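Local coordinates for protein myosin-I heavy chain (Dictyostelium discoideum, PDB 5EJR) that is an actin-based motor with ATPase activity, involved in the early steps of phagocytosis and adhesion, and is represented here by its MyTH4-FERM MF2 tail domain, at residues G127-Y132 against Q198-N203; E367-V372 against Q376-Q381; L438-K443 against A498-F503. All coordinates share one frame; numbering follows the deposited sequence.

Contact 1 (G127-Y132 against Q198-N203); sequences GFELIY and QSFRSN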
loop_
_atom_site.group_PDB
_atom_site.type_symbol
_atom_site.label_atom_id
_atom_site.label_comp_id
_atom_site.label_asym_id
_atom_site.label_seq_id
_atom_site.Cartn_x
_atom_site.Cartn_y
_atom_site.Cartn_z
ATOM N N GLY A 127 -8.005 -11.157 22.381
ATOM C CA GLY A 127 -9.404 -11.227 21.995
ATOM C C GLY A 127 -9.937 -9.826 21.838
ATOM O O GLY A 127 -10.612 -9.529 20.848
ATOM N N PHE A 128 -9.574 -8.923 22.775
ATOM C CA PHE A 128 -9.975 -7.520 22.636
ATOM C C PHE A 128 -9.218 -6.790 21.500
ATOM O O PHE A 128 -9.793 -5.896 20.879
ATOM C CB PHE A 128 -9.876 -6.757 23.963
ATOM C CG PHE A 128 -10.985 -7.105 24.931
ATOM C CD1 PHE A 128 -12.309 -6.806 24.635
ATOM C CD2 PHE A 128 -10.705 -7.731 26.140
ATOM C CE1 PHE A 128 -13.336 -7.147 25.524
ATOM C CE2 PHE A 128 -11.732 -8.063 27.030
ATOM C CZ PHE A 128 -13.040 -7.771 26.716
ATOM N N GLU A 129 -7.954 -7.184 21.223
ATOM C CA GLU A 129 -7.148 -6.612 20.117
ATOM C C GLU A 129 -7.844 -6.921 18.779
ATOM O O GLU A 129 -7.919 -6.058 17.890
ATOM C CB GLU A 129 -5.735 -7.212 20.106
ATOM C CG GLU A 129 -4.833 -6.671 21.205
ATOM C CD GLU A 129 -3.456 -7.297 21.275
ATOM O OE1 GLU A 129 -3.321 -8.485 20.906
ATOM O OE2 GLU A 129 -2.516 -6.608 21.729
ATOM N N LEU A 130 -8.404 -8.144 18.671
ATOM C CA LEU A 130 -9.169 -8.585 17.503
ATOM C C LEU A 130 -10.429 -7.742 17.369
ATOM O O LEU A 130 -10.726 -7.306 16.268
ATOM C CB LEU A 130 -9.487 -10.098 17.586
ATOM C CG LEU A 130 -10.497 -10.699 16.571
ATOM C CD1 LEU A 130 -10.054 -10.486 15.128
ATOM C CD2 LEU A 130 -10.666 -12.167 16.813
ATOM N N ILE A 131 -11.120 -7.435 18.483
ATOM C CA ILE A 131 -12.330 -6.597 18.445
ATOM C C ILE A 131 -11.976 -5.201 17.912
ATOM O O ILE A 131 -12.727 -4.626 17.110
ATOM C CB ILE A 131 -13.041 -6.556 19.822
ATOM C CG1 ILE A 131 -13.662 -7.941 20.143
ATOM C CG2 ILE A 131 -14.092 -5.455 19.867
ATOM C CD1 ILE A 131 -14.051 -8.185 21.626
ATOM N N TYR A 132 -10.817 -4.670 18.344
ATOM C CA TYR A 132 -10.336 -3.373 17.861
ATOM C C TYR A 132 -10.166 -3.392 16.333
ATOM O O TYR A 132 -10.643 -2.479 15.655
ATOM C CB TYR A 132 -9.002 -3.005 18.534
ATOM C CG TYR A 132 -8.291 -1.879 17.817
ATOM C CD1 TYR A 132 -8.696 -0.558 17.980
ATOM C CD2 TYR A 132 -7.248 -2.139 16.929
ATOM C CE1 TYR A 132 -8.077 0.481 17.289
ATOM C CE2 TYR A 132 -6.625 -1.106 16.223
ATOM C CZ TYR A 132 -7.034 0.203 16.419
ATOM O OH TYR A 132 -6.414 1.238 15.755
ATOM N N GLN A 198 2.205 -4.288 15.904
ATOM C CA GLN A 198 3.221 -3.787 16.817
ATOM C C GLN A 198 3.057 -2.306 17.125
ATOM O O GLN A 198 3.121 -1.910 18.294
ATOM C CB GLN A 198 4.630 -4.108 16.311
ATOM C CG GLN A 198 5.734 -3.931 17.372
ATOM C CD GLN A 198 5.388 -4.588 18.692
ATOM O OE1 GLN A 198 5.371 -5.819 18.822
ATOM N NE2 GLN A 198 5.067 -3.775 19.686
ATOM N N SER A 199 2.798 -1.499 16.094
ATOM C CA SER A 199 2.584 -0.067 16.267
ATOM C C SER A 199 1.404 0.201 17.194
ATOM O O SER A 199 1.557 0.960 18.154
ATOM C CB SER A 199 2.451 0.632 14.918
ATOM O OG SER A 199 3.730 0.615 14.296
ATOM N N PHE A 200 0.284 -0.522 16.994
ATOM C CA PHE A 200 -0.911 -0.408 17.833
ATOM C C PHE A 200 -0.601 -0.739 19.325
ATOM O O PHE A 200 -1.025 -0.017 20.226
ATOM C CB PHE A 200 -2.028 -1.325 17.289
ATOM C CG PHE A 200 -3.187 -1.506 18.238
ATOM C CD1 PHE A 200 -4.061 -0.457 18.502
ATOM C CD2 PHE A 200 -3.422 -2.732 18.847
ATOM C CE1 PHE A 200 -5.131 -0.628 19.377
ATOM C CE2 PHE A 200 -4.493 -2.899 19.718
ATOM C CZ PHE A 200 -5.345 -1.851 19.968
ATOM N N ARG A 201 0.138 -1.828 19.543
ATOM C CA ARG A 201 0.558 -2.330 20.838
ATOM C C ARG A 201 1.451 -1.346 21.578
ATOM O O ARG A 201 1.120 -0.973 22.706
ATOM C CB ARG A 201 1.240 -3.695 20.677
ATOM C CG ARG A 201 0.220 -4.799 20.587
ATOM C CD ARG A 201 0.830 -6.117 20.166
ATOM N NE ARG A 201 -0.233 -7.100 19.987
ATOM C CZ ARG A 201 -0.050 -8.354 19.607
ATOM N NH1 ARG A 201 1.168 -8.799 19.322
ATOM N NH2 ARG A 201 -1.083 -9.168 19.477
ATOM N N SER A 202 2.547 -0.877 20.932
ATOM C CA SER A 202 3.456 0.078 21.563
ATOM C C SER A 202 2.814 1.469 21.760
ATOM O O SER A 202 3.180 2.156 22.714
ATOM C CB SER A 202 4.799 0.140 20.843
ATOM O OG SER A 202 4.672 0.477 19.474
ATOM N N ASN A 203 1.811 1.849 20.945
ATOM C CA ASN A 203 1.108 3.119 21.157
ATOM C C ASN A 203 0.184 3.034 22.400
ATOM O O ASN A 203 0.000 4.037 23.088
ATOM C CB ASN A 203 0.349 3.580 19.914
ATOM C CG ASN A 203 -0.434 4.857 20.113
ATOM O OD1 ASN A 203 0.098 5.969 20.022
ATOM N ND2 ASN A 203 -1.718 4.726 20.425
#
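Phe200, on helix 194-205, lays its ring over a face of the Tyr132 ring on helix 121-137. Its CG is anti to the backbone N (chi1 168°), which sends the ring out across the gap between the helices. The two rings form an offset stack, with planes only 11° apart and centroids 4.0 Å apart. Phe200 CE1 sits above the centre of the tyrosine ring. In return, Tyr132 CD2 lies nearer the rim of the phenylalanine ring. The closest carbons are Phe200 CD1 and Tyr132 CE2, at 3.5 Å. At its edge, the Phe200 ring also meets the side chain of Glu129, with CE2 4.1 Å from Glu129 CG. Phe133 adds an edge-to-face partner, and Leu169 of helix 164-178 touches the same ring.

Arg201 comes next. Its chain is extended from CG to NE and delivers the guanidinium side-on to the Glu129 carboxylate. NH2 lies 2.7 Å from Glu129 OE1, and NE lies 2.9 Å from Glu129 OE2. Both nitrogens approach from above the carboxylate plane, so this two-point salt bridge is tilted. Trp74 of helix 58-75 touches both charged side chains. A leucine in place of Arg201 would probably leave the buried Glu129 carboxylate without its counter-charge and free to turn.

The axes of the two segments come no closer than 12.3 Å and cross at 113°, so long side chains span the gap. The contact holds the helix that leads into the FERM part against the MyTH4 helical bundle. A stack and a charge pair lie side by side. The nearby guanidinium is likely to favour the ionised form of the buried glutamate, while the rings supply the apolar half of the grip.

Contact 2 (E367-V372 against Q376-Q381); sequences EVVRQV and QILNSQ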
loop_
_atom_site.group_PDB
_atom_site.type_symbol
_atom_site.label_atom_id
_atom_site.label_comp_id
_atom_site.label_asym_id
_atom_site.label_seq_id
_atom_site.Cartn_x
_atom_site.Cartn_y
_atom_site.Cartn_z
ATOM N N GLU A 367 37.878 3.773 -13.728
ATOM C CA GLU A 367 37.071 3.975 -12.531
ATOM C C GLU A 367 36.169 5.215 -12.651
ATOM O O GLU A 367 35.012 5.166 -12.234
ATOM C CB GLU A 367 37.953 3.989 -11.267
ATOM C CG GLU A 367 38.686 2.667 -10.986
ATOM C CD GLU A 367 39.754 2.160 -11.958
ATOM O OE1 GLU A 367 40.467 2.985 -12.585
ATOM O OE2 GLU A 367 39.868 0.919 -12.094
ATOM N N VAL A 368 36.664 6.287 -13.292
ATOM C CA VAL A 368 35.862 7.500 -13.531
ATOM C C VAL A 368 34.743 7.191 -14.544
ATOM O O VAL A 368 33.599 7.589 -14.312
ATOM C CB VAL A 368 36.747 8.717 -13.941
ATOM C CG1 VAL A 368 35.900 9.920 -14.357
ATOM C CG2 VAL A 368 37.688 9.109 -12.796
ATOM N N VAL A 369 35.060 6.453 -15.629
ATOM C CA VAL A 369 34.082 6.079 -16.673
ATOM C C VAL A 369 32.911 5.271 -16.071
ATOM O O VAL A 369 31.748 5.562 -16.384
ATOM C CB VAL A 369 34.725 5.363 -17.890
ATOM C CG1 VAL A 369 33.662 4.815 -18.860
ATOM C CG2 VAL A 369 35.690 6.288 -18.609
ATOM N N ARG A 370 33.226 4.318 -15.157
ATOM C CA ARG A 370 32.216 3.499 -14.474
ATOM C C ARG A 370 31.272 4.331 -13.575
ATOM O O ARG A 370 30.220 3.850 -13.229
ATOM C CB ARG A 370 32.887 2.414 -13.624
ATOM C CG ARG A 370 33.744 1.441 -14.417
ATOM C CD ARG A 370 32.994 0.732 -15.539
ATOM N NE ARG A 370 31.846 -0.057 -15.066
ATOM C CZ ARG A 370 31.914 -1.257 -14.498
ATOM N NH1 ARG A 370 33.090 -1.809 -14.230
ATOM N NH2 ARG A 370 30.812 -1.894 -14.158
ATOM N N GLN A 371 31.666 5.536 -13.157
ATOM C CA GLN A 371 30.803 6.371 -12.309
ATOM C C GLN A 371 29.746 7.121 -13.143
ATOM O O GLN A 371 28.827 7.731 -12.571
ATOM C CB GLN A 371 31.663 7.395 -11.559
ATOM C CG GLN A 371 32.665 6.806 -10.532
ATOM C CD GLN A 371 33.448 7.937 -9.880
ATOM O OE1 GLN A 371 34.308 8.598 -10.494
ATOM N NE2 GLN A 371 33.097 8.255 -8.649
ATOM N N VAL A 372 29.901 7.138 -14.470
ATOM C CA VAL A 372 29.051 7.964 -15.339
ATOM C C VAL A 372 28.430 7.258 -16.556
ATOM O O VAL A 372 27.642 7.894 -17.287
ATOM C CB VAL A 372 29.805 9.251 -15.796
ATOM C CG1 VAL A 372 30.201 10.099 -14.596
ATOM C CG2 VAL A 372 31.022 8.923 -16.683
ATOM N N GLN A 376 24.923 -1.239 -19.627
ATOM C CA GLN A 376 24.156 -1.447 -20.861
ATOM C C GLN A 376 24.732 -0.681 -22.070
ATOM O O GLN A 376 24.815 -1.219 -23.175
ATOM C CB GLN A 376 22.673 -1.087 -20.610
ATOM C CG GLN A 376 21.960 -2.034 -19.638
ATOM C CD GLN A 376 22.091 -1.733 -18.148
ATOM O OE1 GLN A 376 22.910 -0.910 -17.686
ATOM N NE2 GLN A 376 21.272 -2.424 -17.350
ATOM N N ILE A 377 25.203 0.554 -21.842
ATOM C CA ILE A 377 25.838 1.398 -22.861
ATOM C C ILE A 377 27.333 1.005 -22.991
ATOM O O ILE A 377 27.863 0.936 -24.094
ATOM C CB ILE A 377 25.692 2.889 -22.404
ATOM C CG1 ILE A 377 24.195 3.386 -22.415
ATOM C CG2 ILE A 377 26.605 3.828 -23.175
ATOM C CD1 ILE A 377 23.542 3.450 -23.697
ATOM N N LEU A 378 28.015 0.869 -21.857
ATOM C CA LEU A 378 29.439 0.531 -21.777
ATOM C C LEU A 378 29.754 -0.731 -22.611
ATOM O O LEU A 378 30.796 -0.781 -23.253
ATOM C CB LEU A 378 29.859 0.299 -20.300
ATOM C CG LEU A 378 31.334 -0.168 -20.054
ATOM C CD1 LEU A 378 32.347 0.946 -20.406
ATOM C CD2 LEU A 378 31.548 -0.535 -18.578
ATOM N N ASN A 379 28.843 -1.722 -22.597
ATOM C CA ASN A 379 28.951 -2.986 -23.318
ATOM C C ASN A 379 29.260 -2.869 -24.797
ATOM O O ASN A 379 29.857 -3.787 -25.371
ATOM C CB ASN A 379 27.641 -3.779 -23.151
ATOM C CG ASN A 379 27.540 -4.451 -21.831
ATOM O OD1 ASN A 379 28.453 -4.352 -21.006
ATOM N ND2 ASN A 379 26.368 -5.015 -21.532
ATOM N N SER A 380 28.843 -1.772 -25.428
ATOM C CA SER A 380 28.989 -1.624 -26.875
ATOM C C SER A 380 30.438 -1.369 -27.358
ATOM O O SER A 380 30.702 -1.576 -28.528
ATOM C CB SER A 380 28.024 -0.564 -27.415
ATOM O OG SER A 380 28.539 0.755 -27.304
ATOM N N GLN A 381 31.348 -0.906 -26.482
ATOM C CA GLN A 381 32.752 -0.635 -26.858
ATOM C C GLN A 381 33.678 -0.979 -25.715
ATOM O O GLN A 381 33.272 -0.900 -24.557
ATOM C CB GLN A 381 32.984 0.877 -27.171
ATOM C CG GLN A 381 32.311 1.458 -28.419
ATOM C CD GLN A 381 32.679 0.821 -29.747
ATOM O OE1 GLN A 381 33.848 0.516 -30.002
ATOM N NE2 GLN A 381 31.701 0.568 -30.608
#
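Leu378 puts its CD2 methyl against the bent side chain of Arg370. The methyl lies 3.6 Å from Arg370 CD and also 3.6 Å from Arg370 NE. The guanidinium meets it obliquely, and the two side chains cross at about a right angle. Arg370 turns at chi2 (-57°) and again at chi3 (-60°), which folds the chain back beside the leucine. The second leucine methyl takes another neighbour: Leu378 CD1 is 4.4 Å from Val369 CG1, a looser apolar contact. Val369 also touches Ile387 of helix 383-394.

Two short helices, 366-370 and 375-378, are joined here within the helical F2 lobe of the FERM domain. A type I beta turn runs from Leu378 to Gln381. The carbonyl oxygen of Leu378 accepts a hydrogen bond from Trp386 NE1, which ties this turn to helix 383-394.

The polar end of Arg370 is held by a salt bridge from NH2 to Asp375, just before the second segment. The arginine therefore works in two ways. Its charged tip pairs with the aspartate, while its CD and NE pass across the leucine methyl at the protein surface.

Contact 3 (L438-K443 against A498-F503); sequences LAINKK and ASVYQF. With EDO (1,2-ethanediol), chain F; EDO (1,2-ethanediol), chain E; EDO (1,2-ethanediol), chain B.
In the PTB-like F3 lobe of the FERM domain, the C-terminal helix 494-505 packs on a beta sheet, and here Ile440 at the end of strand 435-440 meets Val500 and Tyr501. Ile440 CG2 lies 3.9 Å from Val500 CG1. It is anti to the backbone N of Ile440, and this places it over the helix. Val500 CG1 is likewise anti to its own backbone N (chi1 172°), which turns it toward the strand. The two branched side chains cross obliquely, methyl against methyl. The same Ile440 CG2 comes to 4.2 Å from Tyr501 CA, which brings it down to the helix backbone. Ile440 CD1 approaches Tyr501 CB at 4.4 Å. The contact is buried and wholly apolar.

Beyond the strand, Asn441 starts the turn. Its OD1 takes a weak hydrogen bond from Lys443 N, which makes an Asx turn, and is also hydrogen-bonded to Gly444 N. Three ethanediol molecules, probably from the crystallisation liquor, lie at the edges. Asn441 ND2 donates to one at 2.8 Å (O2), Lys442 NZ holds a second, and Ser499 OG is hydrogen-bonded to O2 of the third at 2.7 Å.

Ile497 and Tyr504 of the same helix also touch Ile440. Thr423 of strand 423-428 touches Val500, and Val445 of strand 444-448 touches Tyr501, whose ring also meets Phe461 edge-to-face. Helix 494-505 thus rests across three neighbouring strands of the antiparallel sheet, with Ile440 on the middle one.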
loop_
_atom_site.group_PDB
_atom_site.type_symbol
_atom_site.label_atom_id
_atom_site.label_comp_id
_atom_site.label_asym_id
_atom_site.label_seq_id
_atom_site.Cartn_x
_atom_site.Cartn_y
_atom_site.Cartn_z
ATOM N N LEU A 438 2.228 0.378 -20.916
ATOM C CA LEU A 438 1.269 1.463 -21.091
ATOM C C LEU A 438 2.033 2.675 -20.580
ATOM O O LEU A 438 2.506 2.647 -19.446
ATOM C CB LEU A 438 0.002 1.235 -20.237
ATOM C CG LEU A 438 -0.986 2.387 -20.171
ATOM C CD1 LEU A 438 -1.791 2.476 -21.445
ATOM C CD2 LEU A 438 -1.915 2.233 -18.970
ATOM N N ALA A 439 2.228 3.689 -21.425
ATOM C CA ALA A 439 2.952 4.890 -21.017
ATOM C C ALA A 439 1.993 6.074 -20.953
ATOM O O ALA A 439 1.262 6.319 -21.915
ATOM C CB ALA A 439 4.077 5.182 -22.005
ATOM N N ILE A 440 1.976 6.798 -19.822
ATOM C CA ILE A 440 1.119 7.989 -19.686
ATOM C C ILE A 440 2.021 9.140 -19.354
ATOM O O ILE A 440 2.829 9.032 -18.427
ATOM C CB ILE A 440 -0.027 7.808 -18.648
ATOM C CG1 ILE A 440 -0.882 6.533 -18.991
ATOM C CG2 ILE A 440 -0.919 9.068 -18.577
ATOM C CD1 ILE A 440 -1.899 6.088 -17.877
ATOM N N ASN A 441 1.904 10.243 -20.124
ATOM C CA ASN A 441 2.712 11.431 -19.901
ATOM C C ASN A 441 1.875 12.676 -20.121
ATOM O O ASN A 441 0.642 12.562 -20.173
ATOM C CB ASN A 441 3.990 11.409 -20.750
ATOM C CG ASN A 441 3.740 11.581 -22.232
ATOM O OD1 ASN A 441 2.623 11.458 -22.731
ATOM N ND2 ASN A 441 4.758 11.989 -22.944
ATOM N N LYS A 442 2.519 13.860 -20.234
ATOM C CA LYS A 442 1.802 15.130 -20.397
ATOM C C LYS A 442 1.019 15.232 -21.741
ATOM O O LYS A 442 0.061 15.996 -21.833
ATOM C CB LYS A 442 2.775 16.331 -20.214
ATOM C CG LYS A 442 3.830 16.453 -21.331
ATOM C CD LYS A 442 4.657 17.768 -21.172
ATOM C CE LYS A 442 5.084 18.370 -22.488
ATOM N NZ LYS A 442 6.300 17.709 -23.030
ATOM N N LYS A 443 1.436 14.467 -22.752
ATOM C CA LYS A 443 0.849 14.464 -24.110
ATOM C C LYS A 443 -0.320 13.475 -24.282
ATOM O O LYS A 443 -1.257 13.743 -25.038
ATOM C CB LYS A 443 1.924 14.138 -25.141
ATOM C CG LYS A 443 3.039 15.169 -25.199
ATOM C CD LYS A 443 3.984 14.879 -26.364
ATOM C CE LYS A 443 5.092 15.899 -26.508
ATOM N NZ LYS A 443 4.570 17.220 -26.943
ATOM N N ALA A 498 -5.794 5.384 -12.936
ATOM C CA ALA A 498 -6.769 6.487 -12.865
ATOM C C ALA A 498 -6.122 7.761 -12.286
ATOM O O ALA A 498 -6.343 8.841 -12.795
ATOM C CB ALA A 498 -7.957 6.073 -12.003
ATOM N N SER A 499 -5.319 7.633 -11.227
ATOM C CA SER A 499 -4.665 8.786 -10.612
ATOM C C SER A 499 -3.674 9.482 -11.613
ATOM O O SER A 499 -3.712 10.704 -11.772
ATOM C CB SER A 499 -3.958 8.352 -9.324
ATOM O OG SER A 499 -2.814 9.146 -9.050
ATOM N N VAL A 500 -2.815 8.699 -12.292
ATOM C CA VAL A 500 -1.854 9.248 -13.273
ATOM C C VAL A 500 -2.598 9.841 -14.469
ATOM O O VAL A 500 -2.326 10.980 -14.864
ATOM C CB VAL A 500 -0.805 8.185 -13.683
ATOM C CG1 VAL A 500 0.065 8.679 -14.835
ATOM C CG2 VAL A 500 0.055 7.811 -12.488
ATOM N N TYR A 501 -3.529 9.073 -15.063
ATOM C CA TYR A 501 -4.322 9.598 -16.175
ATOM C C TYR A 501 -5.092 10.904 -15.749
ATOM O O TYR A 501 -5.013 11.894 -16.455
ATOM C CB TYR A 501 -5.310 8.533 -16.732
ATOM C CG TYR A 501 -6.134 9.062 -17.890
ATOM C CD1 TYR A 501 -7.297 9.791 -17.666
ATOM C CD2 TYR A 501 -5.708 8.903 -19.204
ATOM C CE1 TYR A 501 -8.014 10.350 -18.722
ATOM C CE2 TYR A 501 -6.426 9.441 -20.265
ATOM C CZ TYR A 501 -7.572 10.177 -20.017
ATOM O OH TYR A 501 -8.306 10.694 -21.058
ATOM N N GLN A 502 -5.812 10.900 -14.630
ATOM C CA GLN A 502 -6.546 12.109 -14.193
ATOM C C GLN A 502 -5.619 13.333 -14.075
ATOM O O GLN A 502 -5.952 14.403 -14.595
ATOM C CB GLN A 502 -7.300 11.866 -12.863
ATOM C CG GLN A 502 -7.950 13.122 -12.227
ATOM C CD GLN A 502 -8.987 13.834 -13.084
ATOM O OE1 GLN A 502 -9.181 15.049 -12.964
ATOM N NE2 GLN A 502 -9.716 13.107 -13.930
ATOM N N PHE A 503 -4.448 13.154 -13.456
ATOM C CA PHE A 503 -3.507 14.271 -13.259
ATOM C C PHE A 503 -3.086 14.912 -14.550
ATOM O O PHE A 503 -3.202 16.133 -14.686
ATOM C CB PHE A 503 -2.279 13.879 -12.414
ATOM C CG PHE A 503 -1.379 15.056 -12.087
ATOM C CD1 PHE A 503 -0.398 15.480 -12.985
ATOM C CD2 PHE A 503 -1.524 15.750 -10.897
ATOM C CE1 PHE A 503 0.415 16.577 -12.690
ATOM C CE2 PHE A 503 -0.707 16.850 -10.605
ATOM C CZ PHE A 503 0.259 17.247 -11.499
HETATM C C1 EDO F . 5.696 9.595 -25.634
HETATM O O1 EDO F . 6.987 9.212 -26.084
HETATM C C2 EDO F . 5.531 11.060 -26.055
HETATM O O2 EDO F . 4.286 11.546 -25.646
HETATM C C1 EDO E . 0.718 8.301 -8.824
HETATM O O1 EDO E . 1.748 8.407 -7.836
HETATM C C2 EDO E . -0.314 7.180 -8.417
HETATM O O2 EDO E . -1.177 7.729 -7.430
HETATM C C1 EDO B . 8.915 15.875 -21.154
HETATM O O1 EDO B . 9.021 17.129 -21.795
HETATM C C2 EDO B . 8.491 16.129 -19.704
HETATM O O2 EDO B . 9.391 17.098 -19.136
#

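How the contacts relate
From the N terminus, contact 1 comes first. It closes a loop of 65 residues, helical in large part and without strands, and ties MyTH4 helix 121-137 to helix 194-205 on the way to the FERM lobes. Contact 2 follows in the F2 lobe. It spans a mere three residues and folds two short helices together locally. Contact 3 comes last, bringing the C-terminal helix back over 54 residues, rich in strand, onto the sheet of the F3 lobe. The three run in series; none nests in or crosses another. Their centres are 52 Å (1 and 2), 39 Å (1 and 3) and 33 Å (2 and 3) apart, and none touches another.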